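Uncharacterized protein (Pseudomonas aeruginosa, PDB 4O5P) is a type VI secretion phospholipase effector, Tle1, that probably hydrolyses membrane phospholipids through a catalytic domain of the alpha/beta-hydrolase clan. Local coordinates at residues A[65-70]-A[151-156]; A[92-97]-A[405-410]; A[96-101]-A[441-446]; A[110-115]-A[158-163]. One frame throughout, in Å; residues are numbered along the deposited sequence.

Contacts 1 and 4 lie about 7 Å apart, centre to centre: both set helix 139-162 on one face of the mixed sheet, against the neighbouring parallel strands 62-71 and 111-116. Contacts 2 and 3, centres about 9 Å apart, both start from helix 91-97 and pair it with helix 403-416 and helix 441-445, which follow one another in the chain. Along the sequence the first segments come in order, 65-70, 92-97, 96-101 and 110-115; their partners are 151-156 and 158-163 close by but 405-410 and 441-446 more than 300 residues on. The chain between Ile65 and Lys163 is thus tied both to itself and to much later helices of the chain.

Contact 1 (A[65-70]-A[151-156]); sequences IHITLG and VQLVDA
Ile67 points from strand 62-71 into helix 139-162, where its CD1 touches both Leu153 and Ala156. This is a helix laid on the face of a largely parallel sheet, in keeping with the alpha/beta-hydrolase clan of the catalytic domain. The apolar contacts are all methyl to methyl or methylene. CD1 of Ile67 lies 3.8 Å from Leu153 CD2, while the other branch of the isoleucine, CG2, reaches that same methyl at 4.1 Å, so one leucine methyl meets both arms. With CG beside the backbone N (chi1 -63°), Leu153 swings CD2 round to the strand although its CB starts off to one side.

The polar bonds belong to the framework. Strand 62-71 runs between strands 111-116 and 225-236, with His66 bonded through its backbone to Gly110 and Phe112, and Ile67 to Arg230. From the helix, OD2 of Asp155 bonds to Tyr114 OH, a side-chain tie to the neighbouring strand of the sheet. Ala156 adds a second contact to the isoleucine tip: its CB is 3.9 Å from Ile67 CD1 and 4.2 Å from Ile67 CG1.

Contact 2 (A[92-97]-A[405-410]); sequences VARLIH and IALQHM
While Leu95 meets Leu407 across the gap between two helices, the imidazole of His97 turns one face to its own helix: Ala93 O is 3.0 Å above the ring plane, over its centre, and Arg94 N is farther off, toward the rim. The guanidinium of Arg94 is held from outside the pair, NE by Cys89 O and NH1 by Glu446 O, which fixes the long chain so that its aliphatic part runs past Leu407.

That aliphatic part does the touching. Arg94 CD lies 3.7 Å from Leu407 CD2, the two side chains crossing at about a right angle, and Arg94 CB takes the other methyl, CD1, at 3.9 Å. Here helix 91-97 meets helix 403-416, whose segment falls in the Tle1-like catalytic family; the short axes approach to 10.5 Å and cross at -42°. Leu407 has CG anti to its amide nitrogen (chi1 165°), which sends both methyls across the gap; it slides past Leu95 in the opposite direction, its CD1 4.0 Å from Leu95 CG.

One turn on, Leu95 CD1 presses on Met410, present as selenomethionine, at CG (3.7 Å). The chain of Met410 then bends at chi2 and chi3 and carries SE away from helix 91-97; this side chain also touches Phe276, Phe280, Val332 and Leu334 of the sheet.

Contact 3 (A[96-101]-A[441-446]); sequences IHASIG and PKIEAE
His97, in the last turn of helix 91-97, gives its ND1 proton to Glu446, a His-carboxylate hydrogen bond that ties this helix end to the short helix 441-445. The bond to Glu446 OE1 is 2.7 Å long and nearly straight, 170° at the hydrogen. OE1 receives it on its syn lone pair and lies 5° out of the imidazole plane, although ring and carboxylate are turned 40° against each other. The extended chain of Glu446 crosses the histidine at about a right angle to bring the carboxylate there. On the other nitrogen, NE2 bonds to Asp78 OD2, so carboxylates hold the ring at both nitrogens; this fixes its rotation and would favour a protonated imidazole.

Closer to the backbone, His97 CB rests 3.8 Å from Ile443 CD1. Ala98, the first residue beyond the helix, meets the other branch of Ile443: with CG2 anti to the isoleucine's own backbone N, that methyl is turned onto the alanine, 3.9 Å from both CA and CB of Ala98. Ser99 then closes the helix end, its OG bonded to Leu95 O and its N to Ile96 O at 3.0 Å.

Contact 4 (A[110-115]-A[158-163]); sequences GIFKYY and FYTLLK
Thr160 OG1 is bonded to the carbonyl O of Ala156, one turn back in its own helix, and its oxygen also lies against the ring of Phe112, 3.6 Å from CE1 and 3.6 Å from CZ. Since a carbonyl can only accept, the hydroxyl proton goes to Ala156 O, and the aromatic CH groups meet the oxygen obliquely. Thr160 has OG1 beside its backbone N (chi1 -61°), which points the hydroxyl back at Ala156 O and leaves it next to the Phe112 ring.

The same ring is met at its edge by Tyr159: CD1 of the tyrosine lies near the phenyl plane, 4.0 Å from Phe112 CE2, and Tyr159 CB is 4.0 Å from that atom as well. Here strand 111-116 packs against the last turns of helix 139-162, on the same sheet face of the alpha/beta fold that Ile65 of the adjoining parallel strand shares, with its side chain against Phe112 and Thr160. Tyr159 also leans on Asp104, Asn107 and Ser108 of helix 104-108, which ends at Gly110 in a Schellman motif just before the strand begins. Phe112 itself keeps CG beside its backbone N (chi1 -65°), and this carries the far end of the ring, CE1, CZ and CE2, to Thr160 and Tyr159.

Contact 1 (A[65-70]-A[151-156])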
loop_
_atom_site.group_PDB
_atom_site.type_symbol
_atom_site.label_atom_id
_atom_site.label_comp_id
_atom_site.label_asym_id
_atom_site.label_seq_id
_atom_site.Cartn_x
_atom_site.Cartn_y
_atom_site.Cartn_z
ATOM N N ILE A 65 -25.363 -11.739 -5.706
ATOM C CA ILE A 65 -24.009 -12.042 -6.150
ATOM C C ILE A 65 -23.052 -11.508 -5.095
ATOM O O ILE A 65 -23.061 -10.312 -4.797
ATOM C CB ILE A 65 -23.713 -11.421 -7.534
ATOM C CG1 ILE A 65 -24.824 -11.812 -8.508
ATOM C CG2 ILE A 65 -22.342 -11.876 -8.061
ATOM C CD1 ILE A 65 -24.637 -11.273 -9.882
ATOM N N HIS A 66 -22.257 -12.398 -4.508
ATOM C CA HIS A 66 -21.356 -12.004 -3.428
ATOM C C HIS A 66 -19.937 -12.071 -3.965
ATOM O O HIS A 66 -19.513 -13.110 -4.482
ATOM C CB HIS A 66 -21.517 -12.922 -2.206
ATOM C CG HIS A 66 -22.839 -12.792 -1.504
ATOM N ND1 HIS A 66 -23.057 -11.892 -0.477
ATOM C CD2 HIS A 66 -24.000 -13.473 -1.658
ATOM C CE1 HIS A 66 -24.296 -12.017 -0.039
ATOM N NE2 HIS A 66 -24.888 -12.975 -0.733
ATOM N N ILE A 67 -19.211 -10.955 -3.861
ATOM C CA ILE A 67 -17.906 -10.849 -4.505
ATOM C C ILE A 67 -16.833 -10.383 -3.535
ATOM O O ILE A 67 -16.935 -9.302 -2.964
ATOM C CB ILE A 67 -17.930 -9.840 -5.656
ATOM C CG1 ILE A 67 -18.988 -10.216 -6.702
ATOM C CG2 ILE A 67 -16.549 -9.719 -6.293
ATOM C CD1 ILE A 67 -19.349 -9.064 -7.634
ATOM N N THR A 68 -15.796 -11.196 -3.366
ATOM C CA THR A 68 -14.605 -10.776 -2.627
ATOM C C THR A 68 -13.496 -10.353 -3.601
ATOM O O THR A 68 -13.198 -11.081 -4.560
ATOM C CB THR A 68 -14.086 -11.909 -1.734
ATOM O OG1 THR A 68 -15.126 -12.347 -0.845
ATOM C CG2 THR A 68 -12.891 -11.442 -0.916
ATOM N N LEU A 69 -12.884 -9.192 -3.342
ATOM C CA LEU A 69 -11.761 -8.659 -4.116
ATOM C C LEU A 69 -10.598 -8.305 -3.170
ATOM O O LEU A 69 -10.774 -7.538 -2.238
ATOM C CB LEU A 69 -12.215 -7.401 -4.863
ATOM C CG LEU A 69 -11.261 -6.676 -5.804
ATOM C CD1 LEU A 69 -10.654 -7.658 -6.772
ATOM C CD2 LEU A 69 -11.989 -5.578 -6.585
ATOM N N GLY A 70 -9.423 -8.876 -3.400
ATOM C CA GLY A 70 -8.265 -8.600 -2.565
ATOM C C GLY A 70 -7.154 -7.961 -3.376
ATOM O O GLY A 70 -6.693 -8.543 -4.362
ATOM N N VAL A 151 -13.312 -4.186 -13.593
ATOM C CA VAL A 151 -13.651 -5.155 -14.639
ATOM C C VAL A 151 -14.110 -6.495 -14.067
ATOM O O VAL A 151 -15.046 -7.109 -14.594
ATOM C CB VAL A 151 -12.473 -5.370 -15.621
ATOM C CG1 VAL A 151 -12.796 -6.462 -16.645
ATOM C CG2 VAL A 151 -12.132 -4.064 -16.319
ATOM N N GLN A 152 -13.477 -6.941 -12.979
ATOM C CA GLN A 152 -13.827 -8.238 -12.390
ATOM C C GLN A 152 -15.287 -8.342 -11.950
ATOM O O GLN A 152 -15.855 -9.445 -11.918
ATOM C CB GLN A 152 -12.910 -8.571 -11.215
ATOM C CG GLN A 152 -11.462 -8.676 -11.611
ATOM C CD GLN A 152 -11.284 -9.392 -12.932
ATOM O OE1 GLN A 152 -11.491 -10.601 -13.027
ATOM N NE2 GLN A 152 -10.921 -8.647 -13.961
ATOM N N LEU A 153 -15.880 -7.199 -11.613
ATOM C CA LEU A 153 -17.284 -7.121 -11.241
ATOM C C LEU A 153 -18.145 -7.408 -12.471
ATOM O O LEU A 153 -19.167 -8.125 -12.410
ATOM C CB LEU A 153 -17.598 -5.716 -10.728
ATOM C CG LEU A 153 -16.915 -5.176 -9.461
ATOM C CD1 LEU A 153 -17.603 -3.883 -9.045
ATOM C CD2 LEU A 153 -16.935 -6.179 -8.318
ATOM N N VAL A 154 -17.716 -6.826 -13.586
ATOM C CA VAL A 154 -18.374 -7.036 -14.858
ATOM C C VAL A 154 -18.312 -8.532 -15.162
ATOM O O VAL A 154 -19.322 -9.129 -15.532
ATOM C CB VAL A 154 -17.722 -6.206 -15.991
ATOM C CG1 VAL A 154 -18.199 -6.691 -17.357
ATOM C CG2 VAL A 154 -18.025 -4.727 -15.833
ATOM N N ASP A 155 -17.130 -9.126 -14.970
ATOM C CA ASP A 155 -16.908 -10.554 -15.187
ATOM C C ASP A 155 -17.832 -11.423 -14.343
ATOM O O ASP A 155 -18.405 -12.382 -14.843
ATOM C CB ASP A 155 -15.451 -10.918 -14.888
ATOM C CG ASP A 155 -15.137 -12.378 -15.190
ATOM O OD1 ASP A 155 -15.102 -12.740 -16.380
ATOM O OD2 ASP A 155 -14.916 -13.169 -14.244
ATOM N N ALA A 156 -17.967 -11.083 -13.065
ATOM C CA ALA A 156 -18.848 -11.821 -12.166
ATOM C C ALA A 156 -20.295 -11.807 -12.656
ATOM O O ALA A 156 -20.952 -12.854 -12.675
ATOM C CB ALA A 156 -18.748 -11.274 -10.744
#

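Contact 2 (A[92-97]-A[405-410])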
loop_
_atom_site.group_PDB
_atom_site.type_symbol
_atom_site.label_atom_id
_atom_site.label_comp_id
_atom_site.label_asym_id
_atom_site.label_seq_id
_atom_site.Cartn_x
_atom_site.Cartn_y
_atom_site.Cartn_z
ATOM N N VAL A 92 -3.703 -10.304 2.977
ATOM C CA VAL A 92 -4.673 -10.241 1.895
ATOM C C VAL A 92 -4.772 -11.598 1.198
ATOM O O VAL A 92 -5.871 -12.107 0.961
ATOM C CB VAL A 92 -4.344 -9.119 0.892
ATOM C CG1 VAL A 92 -5.205 -9.235 -0.348
ATOM C CG2 VAL A 92 -4.545 -7.745 1.560
ATOM N N ALA A 93 -3.626 -12.193 0.896
ATOM C CA ALA A 93 -3.618 -13.468 0.196
ATOM C C ALA A 93 -4.202 -14.544 1.097
ATOM O O ALA A 93 -4.957 -15.397 0.635
ATOM C CB ALA A 93 -2.218 -13.832 -0.259
ATOM N N ARG A 94 -3.874 -14.491 2.388
ATOM C CA ARG A 94 -4.441 -15.435 3.349
ATOM C C ARG A 94 -5.968 -15.352 3.390
ATOM O O ARG A 94 -6.641 -16.375 3.339
ATOM C CB ARG A 94 -3.806 -15.254 4.740
ATOM C CG ARG A 94 -2.354 -15.733 4.787
ATOM C CD ARG A 94 -1.612 -15.280 6.033
ATOM N NE ARG A 94 -0.171 -15.336 5.795
ATOM C CZ ARG A 94 0.612 -16.355 6.148
ATOM N NH1 ARG A 94 0.107 -17.400 6.797
ATOM N NH2 ARG A 94 1.908 -16.316 5.885
ATOM N N LEU A 95 -6.512 -14.138 3.422
ATOM C CA LEU A 95 -7.962 -13.944 3.451
ATOM C C LEU A 95 -8.652 -14.372 2.156
ATOM O O LEU A 95 -9.808 -14.829 2.185
ATOM C CB LEU A 95 -8.291 -12.482 3.759
ATOM C CG LEU A 95 -7.977 -12.077 5.194
ATOM C CD1 LEU A 95 -8.090 -10.570 5.360
ATOM C CD2 LEU A 95 -8.910 -12.822 6.159
ATOM N N ILE A 96 -7.945 -14.213 1.032
ATOM C CA ILE A 96 -8.441 -14.699 -0.252
ATOM C C ILE A 96 -8.446 -16.244 -0.304
ATOM O O ILE A 96 -9.421 -16.849 -0.738
ATOM C CB ILE A 96 -7.648 -14.085 -1.422
ATOM C CG1 ILE A 96 -7.982 -12.590 -1.553
ATOM C CG2 ILE A 96 -7.973 -14.805 -2.726
ATOM C CD1 ILE A 96 -9.445 -12.334 -1.902
ATOM N N HIS A 97 -7.369 -16.871 0.161
ATOM C CA HIS A 97 -7.298 -18.323 0.260
ATOM C C HIS A 97 -8.466 -18.877 1.087
ATOM O O HIS A 97 -9.008 -19.933 0.771
ATOM C CB HIS A 97 -5.997 -18.757 0.947
ATOM C CG HIS A 97 -4.750 -18.371 0.217
ATOM N ND1 HIS A 97 -3.510 -18.354 0.824
ATOM C CD2 HIS A 97 -4.543 -18.009 -1.071
ATOM C CE1 HIS A 97 -2.596 -17.998 -0.060
ATOM N NE2 HIS A 97 -3.198 -17.772 -1.213
ATOM N N ILE A 405 -1.907 -11.791 14.163
ATOM C CA ILE A 405 -2.955 -11.275 15.061
ATOM C C ILE A 405 -3.915 -10.409 14.256
ATOM O O ILE A 405 -5.134 -10.672 14.192
ATOM C CB ILE A 405 -2.370 -10.465 16.266
ATOM C CG1 ILE A 405 -1.308 -11.273 17.008
ATOM C CG2 ILE A 405 -3.473 -10.036 17.227
ATOM C CD1 ILE A 405 -1.837 -12.554 17.637
ATOM N N ALA A 406 -3.356 -9.385 13.616
ATOM C CA ALA A 406 -4.137 -8.542 12.714
ATOM C C ALA A 406 -4.943 -9.400 11.737
ATOM O O ALA A 406 -6.118 -9.120 11.484
ATOM C CB ALA A 406 -3.240 -7.587 11.972
ATOM N N LEU A 407 -4.328 -10.460 11.215
ATOM C CA LEU A 407 -5.023 -11.353 10.272
ATOM C C LEU A 407 -6.297 -11.903 10.904
ATOM O O LEU A 407 -7.409 -11.768 10.348
ATOM C CB LEU A 407 -4.106 -12.508 9.856
ATOM C CG LEU A 407 -4.749 -13.709 9.169
ATOM C CD1 LEU A 407 -5.266 -13.318 7.787
ATOM C CD2 LEU A 407 -3.746 -14.817 9.055
ATOM N N GLN A 408 -6.153 -12.484 12.086
ATOM C CA GLN A 408 -7.324 -13.052 12.737
ATOM C C GLN A 408 -8.342 -11.950 13.003
ATOM O O GLN A 408 -9.563 -12.133 12.799
ATOM C CB GLN A 408 -6.937 -13.793 14.020
ATOM C CG GLN A 408 -6.317 -15.164 13.759
ATOM C CD GLN A 408 -6.430 -16.111 14.955
ATOM O OE1 GLN A 408 -7.024 -15.772 15.981
ATOM N NE2 GLN A 408 -5.854 -17.310 14.822
ATOM N N HIS A 409 -7.840 -10.784 13.386
ATOM C CA HIS A 409 -8.749 -9.716 13.749
ATOM C C HIS A 409 -9.569 -9.387 12.504
ATOM O O HIS A 409 -10.809 -9.280 12.570
ATOM C CB HIS A 409 -7.978 -8.504 14.285
ATOM C CG HIS A 409 -8.840 -7.341 14.670
ATOM N ND1 HIS A 409 -8.318 -6.159 15.149
ATOM C CD2 HIS A 409 -10.187 -7.173 14.641
ATOM C CE1 HIS A 409 -9.304 -5.311 15.392
ATOM N NE2 HIS A 409 -10.446 -5.900 15.084
HETATM N N MSE A 410 -8.885 -9.314 11.358
HETATM C CA MSE A 410 -9.540 -8.823 10.163
HETATM C C MSE A 410 -10.567 -9.869 9.805
HETATM O O MSE A 410 -11.722 -9.547 9.473
HETATM C CB MSE A 410 -8.537 -8.611 9.009
HETATM C CG MSE A 410 -9.200 -7.993 7.780
HETATM SE SE MSE A 410 -9.773 -6.157 8.131
HETATM C CE MSE A 410 -8.061 -5.311 7.804
#

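Contact 3 (A[96-101]-A[441-446])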
loop_
_atom_site.group_PDB
_atom_site.type_symbol
_atom_site.label_atom_id
_atom_site.label_comp_id
_atom_site.label_asym_id
_atom_site.label_seq_id
_atom_site.Cartn_x
_atom_site.Cartn_y
_atom_site.Cartn_z
ATOM N N ILE A 96 -7.945 -14.213 1.032
ATOM C CA ILE A 96 -8.441 -14.699 -0.252
ATOM C C ILE A 96 -8.446 -16.244 -0.304
ATOM O O ILE A 96 -9.421 -16.849 -0.738
ATOM C CB ILE A 96 -7.648 -14.085 -1.422
ATOM C CG1 ILE A 96 -7.982 -12.590 -1.553
ATOM C CG2 ILE A 96 -7.973 -14.805 -2.726
ATOM C CD1 ILE A 96 -9.445 -12.334 -1.902
ATOM N N HIS A 97 -7.369 -16.871 0.161
ATOM C CA HIS A 97 -7.298 -18.323 0.260
ATOM C C HIS A 97 -8.466 -18.877 1.087
ATOM O O HIS A 97 -9.008 -19.933 0.771
ATOM C CB HIS A 97 -5.997 -18.757 0.947
ATOM C CG HIS A 97 -4.750 -18.371 0.217
ATOM N ND1 HIS A 97 -3.510 -18.354 0.824
ATOM C CD2 HIS A 97 -4.543 -18.009 -1.071
ATOM C CE1 HIS A 97 -2.596 -17.998 -0.060
ATOM N NE2 HIS A 97 -3.198 -17.772 -1.213
ATOM N N ALA A 98 -8.827 -18.166 2.157
ATOM C CA ALA A 98 -9.911 -18.581 3.058
ATOM C C ALA A 98 -11.283 -18.070 2.633
ATOM O O ALA A 98 -12.280 -18.287 3.337
ATOM C CB ALA A 98 -9.617 -18.125 4.487
ATOM N N SER A 99 -11.336 -17.373 1.503
ATOM C CA SER A 99 -12.606 -16.893 0.970
ATOM C C SER A 99 -13.247 -17.912 0.015
ATOM O O SER A 99 -12.559 -18.640 -0.702
ATOM C CB SER A 99 -12.438 -15.537 0.269
ATOM O OG SER A 99 -12.308 -14.467 1.201
ATOM N N ILE A 100 -14.570 -17.953 0.018
ATOM C CA ILE A 100 -15.329 -18.823 -0.873
ATOM C C ILE A 100 -15.470 -18.143 -2.240
ATOM O O ILE A 100 -15.561 -16.919 -2.310
ATOM C CB ILE A 100 -16.714 -19.094 -0.252
ATOM C CG1 ILE A 100 -16.543 -19.766 1.115
ATOM C CG2 ILE A 100 -17.601 -19.923 -1.180
ATOM C CD1 ILE A 100 -17.772 -19.657 2.014
ATOM N N GLY A 101 -15.468 -18.919 -3.322
ATOM C CA GLY A 101 -15.668 -18.356 -4.650
ATOM C C GLY A 101 -14.809 -18.997 -5.721
ATOM O O GLY A 101 -14.549 -18.404 -6.770
ATOM N N PRO A 441 -6.619 -28.217 5.589
ATOM C CA PRO A 441 -5.512 -28.057 6.544
ATOM C C PRO A 441 -4.536 -26.908 6.251
ATOM O O PRO A 441 -4.264 -26.129 7.167
ATOM C CB PRO A 441 -4.788 -29.400 6.446
ATOM C CG PRO A 441 -5.882 -30.371 6.164
ATOM C CD PRO A 441 -6.867 -29.640 5.286
ATOM N N LYS A 442 -4.028 -26.812 5.019
ATOM C CA LYS A 442 -3.055 -25.786 4.639
ATOM C C LYS A 442 -3.506 -24.356 5.012
ATOM O O LYS A 442 -2.746 -23.555 5.607
ATOM C CB LYS A 442 -2.797 -25.870 3.128
ATOM C CG LYS A 442 -1.555 -25.095 2.682
ATOM C CD LYS A 442 -1.538 -24.781 1.185
ATOM C CE LYS A 442 -0.263 -24.012 0.801
ATOM N NZ LYS A 442 0.992 -24.773 1.097
ATOM N N ILE A 443 -4.753 -24.057 4.659
ATOM C CA ILE A 443 -5.336 -22.736 4.847
ATOM C C ILE A 443 -5.638 -22.470 6.320
ATOM O O ILE A 443 -5.436 -21.354 6.821
ATOM C CB ILE A 443 -6.616 -22.573 4.003
ATOM C CG1 ILE A 443 -6.354 -22.958 2.545
ATOM C CG2 ILE A 443 -7.168 -21.150 4.117
ATOM C CD1 ILE A 443 -5.119 -22.302 1.932
ATOM N N GLU A 444 -6.127 -23.487 7.020
ATOM C CA GLU A 444 -6.289 -23.371 8.462
ATOM C C GLU A 444 -4.941 -23.070 9.135
ATOM O O GLU A 444 -4.858 -22.263 10.056
ATOM C CB GLU A 444 -6.932 -24.636 9.039
ATOM C CG GLU A 444 -6.907 -24.688 10.570
ATOM C CD GLU A 444 -8.058 -25.487 11.169
ATOM O OE1 GLU A 444 -8.712 -26.253 10.429
ATOM O OE2 GLU A 444 -8.314 -25.327 12.387
ATOM N N ALA A 445 -3.874 -23.692 8.650
ATOM C CA ALA A 445 -2.563 -23.471 9.250
ATOM C C ALA A 445 -2.066 -22.081 8.887
ATOM O O ALA A 445 -1.187 -21.537 9.561
ATOM C CB ALA A 445 -1.570 -24.532 8.804
ATOM N N GLU A 446 -2.622 -21.504 7.822
ATOM C CA GLU A 446 -2.236 -20.142 7.457
ATOM C C GLU A 446 -2.747 -19.101 8.448
ATOM O O GLU A 446 -2.334 -17.938 8.400
ATOM C CB GLU A 446 -2.667 -19.802 6.022
ATOM C CG GLU A 446 -1.781 -20.416 4.941
ATOM C CD GLU A 446 -2.114 -19.911 3.540
ATOM O OE1 GLU A 446 -3.139 -19.225 3.379
ATOM O OE2 GLU A 446 -1.343 -20.207 2.597
#

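Contact 4 (A[110-115]-A[158-163])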
loop_
_atom_site.group_PDB
_atom_site.type_symbol
_atom_site.label_atom_id
_atom_site.label_comp_id
_atom_site.label_asym_id
_atom_site.label_seq_id
_atom_site.Cartn_x
_atom_site.Cartn_y
_atom_site.Cartn_z
ATOM N N GLY A 110 -23.295 -18.012 -7.089
ATOM C CA GLY A 110 -23.299 -16.572 -6.878
ATOM C C GLY A 110 -22.169 -16.005 -6.036
ATOM O O GLY A 110 -22.142 -14.805 -5.739
ATOM N N ILE A 111 -21.237 -16.862 -5.637
ATOM C CA ILE A 111 -20.087 -16.403 -4.879
ATOM C C ILE A 111 -18.832 -16.467 -5.744
ATOM O O ILE A 111 -18.524 -17.518 -6.320
ATOM C CB ILE A 111 -19.897 -17.226 -3.593
ATOM C CG1 ILE A 111 -21.148 -17.140 -2.724
ATOM C CG2 ILE A 111 -18.690 -16.720 -2.807
ATOM C CD1 ILE A 111 -21.055 -17.958 -1.448
ATOM N N PHE A 112 -18.122 -15.337 -5.824
ATOM C CA PHE A 112 -16.919 -15.187 -6.651
ATOM C C PHE A 112 -15.792 -14.608 -5.801
ATOM O O PHE A 112 -16.052 -13.864 -4.854
ATOM C CB PHE A 112 -17.187 -14.197 -7.789
ATOM C CG PHE A 112 -18.221 -14.658 -8.765
ATOM C CD1 PHE A 112 -19.575 -14.475 -8.508
ATOM C CD2 PHE A 112 -17.837 -15.263 -9.957
ATOM C CE1 PHE A 112 -20.535 -14.917 -9.424
ATOM C CE2 PHE A 112 -18.784 -15.696 -10.867
ATOM C CZ PHE A 112 -20.131 -15.529 -10.605
ATOM N N LYS A 113 -14.546 -14.939 -6.132
ATOM C CA LYS A 113 -13.407 -14.271 -5.493
ATOM C C LYS A 113 -12.313 -13.946 -6.510
ATOM O O LYS A 113 -12.113 -14.681 -7.494
ATOM C CB LYS A 113 -12.861 -15.072 -4.295
ATOM C CG LYS A 113 -11.956 -16.242 -4.631
ATOM C CD LYS A 113 -11.666 -17.046 -3.362
ATOM C CE LYS A 113 -10.608 -18.120 -3.585
ATOM N NZ LYS A 113 -10.373 -18.933 -2.341
ATOM N N TYR A 114 -11.628 -12.826 -6.275
ATOM C CA TYR A 114 -10.624 -12.330 -7.195
ATOM C C TYR A 114 -9.414 -11.840 -6.416
ATOM O O TYR A 114 -9.559 -11.223 -5.349
ATOM C CB TYR A 114 -11.194 -11.183 -8.030
ATOM C CG TYR A 114 -12.379 -11.575 -8.889
ATOM C CD1 TYR A 114 -12.193 -12.164 -10.131
ATOM C CD2 TYR A 114 -13.682 -11.339 -8.461
ATOM C CE1 TYR A 114 -13.276 -12.514 -10.935
ATOM C CE2 TYR A 114 -14.768 -11.689 -9.244
ATOM C CZ TYR A 114 -14.556 -12.277 -10.481
ATOM O OH TYR A 114 -15.633 -12.618 -11.266
ATOM N N TYR A 115 -8.225 -12.118 -6.940
ATOM C CA TYR A 115 -6.987 -11.687 -6.295
ATOM C C TYR A 115 -6.205 -10.793 -7.225
ATOM O O TYR A 115 -6.015 -11.121 -8.391
ATOM C CB TYR A 115 -6.111 -12.893 -5.917
ATOM C CG TYR A 115 -4.712 -12.488 -5.493
ATOM C CD1 TYR A 115 -4.459 -12.016 -4.205
ATOM C CD2 TYR A 115 -3.647 -12.546 -6.390
ATOM C CE1 TYR A 115 -3.181 -11.626 -3.817
ATOM C CE2 TYR A 115 -2.374 -12.156 -6.017
ATOM C CZ TYR A 115 -2.148 -11.695 -4.738
ATOM O OH TYR A 115 -0.879 -11.327 -4.364
ATOM N N PHE A 158 -21.322 -11.144 -15.768
ATOM C CA PHE A 158 -21.257 -11.778 -17.075
ATOM C C PHE A 158 -21.340 -13.286 -16.935
ATOM O O PHE A 158 -22.068 -13.940 -17.679
ATOM C CB PHE A 158 -19.935 -11.392 -17.741
ATOM C CG PHE A 158 -19.855 -11.710 -19.207
ATOM C CD1 PHE A 158 -20.454 -10.877 -20.144
ATOM C CD2 PHE A 158 -19.134 -12.812 -19.655
ATOM C CE1 PHE A 158 -20.371 -11.152 -21.497
ATOM C CE2 PHE A 158 -19.041 -13.099 -21.017
ATOM C CZ PHE A 158 -19.660 -12.265 -21.939
ATOM N N TYR A 159 -20.606 -13.844 -15.976
ATOM C CA TYR A 159 -20.668 -15.284 -15.748
ATOM C C TYR A 159 -22.002 -15.658 -15.148
ATOM O O TYR A 159 -22.563 -16.708 -15.478
ATOM C CB TYR A 159 -19.552 -15.770 -14.823
ATOM C CG TYR A 159 -19.491 -17.286 -14.700
ATOM C CD1 TYR A 159 -20.256 -17.968 -13.757
ATOM C CD2 TYR A 159 -18.669 -18.030 -15.535
ATOM C CE1 TYR A 159 -20.199 -19.347 -13.654
ATOM C CE2 TYR A 159 -18.604 -19.398 -15.441
ATOM C CZ TYR A 159 -19.370 -20.052 -14.500
ATOM O OH TYR A 159 -19.300 -21.419 -14.408
ATOM N N THR A 160 -22.500 -14.811 -14.254
ATOM C CA THR A 160 -23.775 -15.092 -13.615
ATOM C C THR A 160 -24.867 -15.282 -14.667
ATOM O O THR A 160 -25.633 -16.241 -14.600
ATOM C CB THR A 160 -24.166 -13.997 -12.623
ATOM O OG1 THR A 160 -23.176 -13.923 -11.582
ATOM C CG2 THR A 160 -25.503 -14.314 -11.994
ATOM N N LEU A 161 -24.901 -14.397 -15.659
ATOM C CA LEU A 161 -25.972 -14.402 -16.661
ATOM C C LEU A 161 -25.714 -15.321 -17.855
ATOM O O LEU A 161 -26.614 -16.034 -18.297
ATOM C CB LEU A 161 -26.238 -12.975 -17.150
ATOM C CG LEU A 161 -26.667 -12.001 -16.048
ATOM C CD1 LEU A 161 -26.680 -10.549 -16.522
ATOM C CD2 LEU A 161 -28.028 -12.384 -15.514
ATOM N N LEU A 162 -24.488 -15.320 -18.368
ATOM C CA LEU A 162 -24.194 -15.993 -19.631
ATOM C C LEU A 162 -23.330 -17.254 -19.533
ATOM O O LEU A 162 -23.044 -17.884 -20.556
ATOM C CB LEU A 162 -23.538 -15.007 -20.595
ATOM C CG LEU A 162 -24.494 -14.011 -21.245
ATOM C CD1 LEU A 162 -23.868 -12.620 -21.305
ATOM C CD2 LEU A 162 -24.864 -14.502 -22.639
ATOM N N LYS A 163 -22.901 -17.605 -18.323
ATOM C CA LYS A 163 -22.106 -18.819 -18.099
ATOM C C LYS A 163 -20.775 -18.864 -18.866
ATOM O O LYS A 163 -20.251 -19.941 -19.173
ATOM C CB LYS A 163 -22.932 -20.074 -18.388
ATOM C CG LYS A 163 -24.256 -20.113 -17.639
ATOM C CD LYS A 163 -24.081 -19.863 -16.139
ATOM C CE LYS A 163 -25.435 -19.822 -15.434
ATOM N NZ LYS A 163 -25.322 -19.519 -13.970
#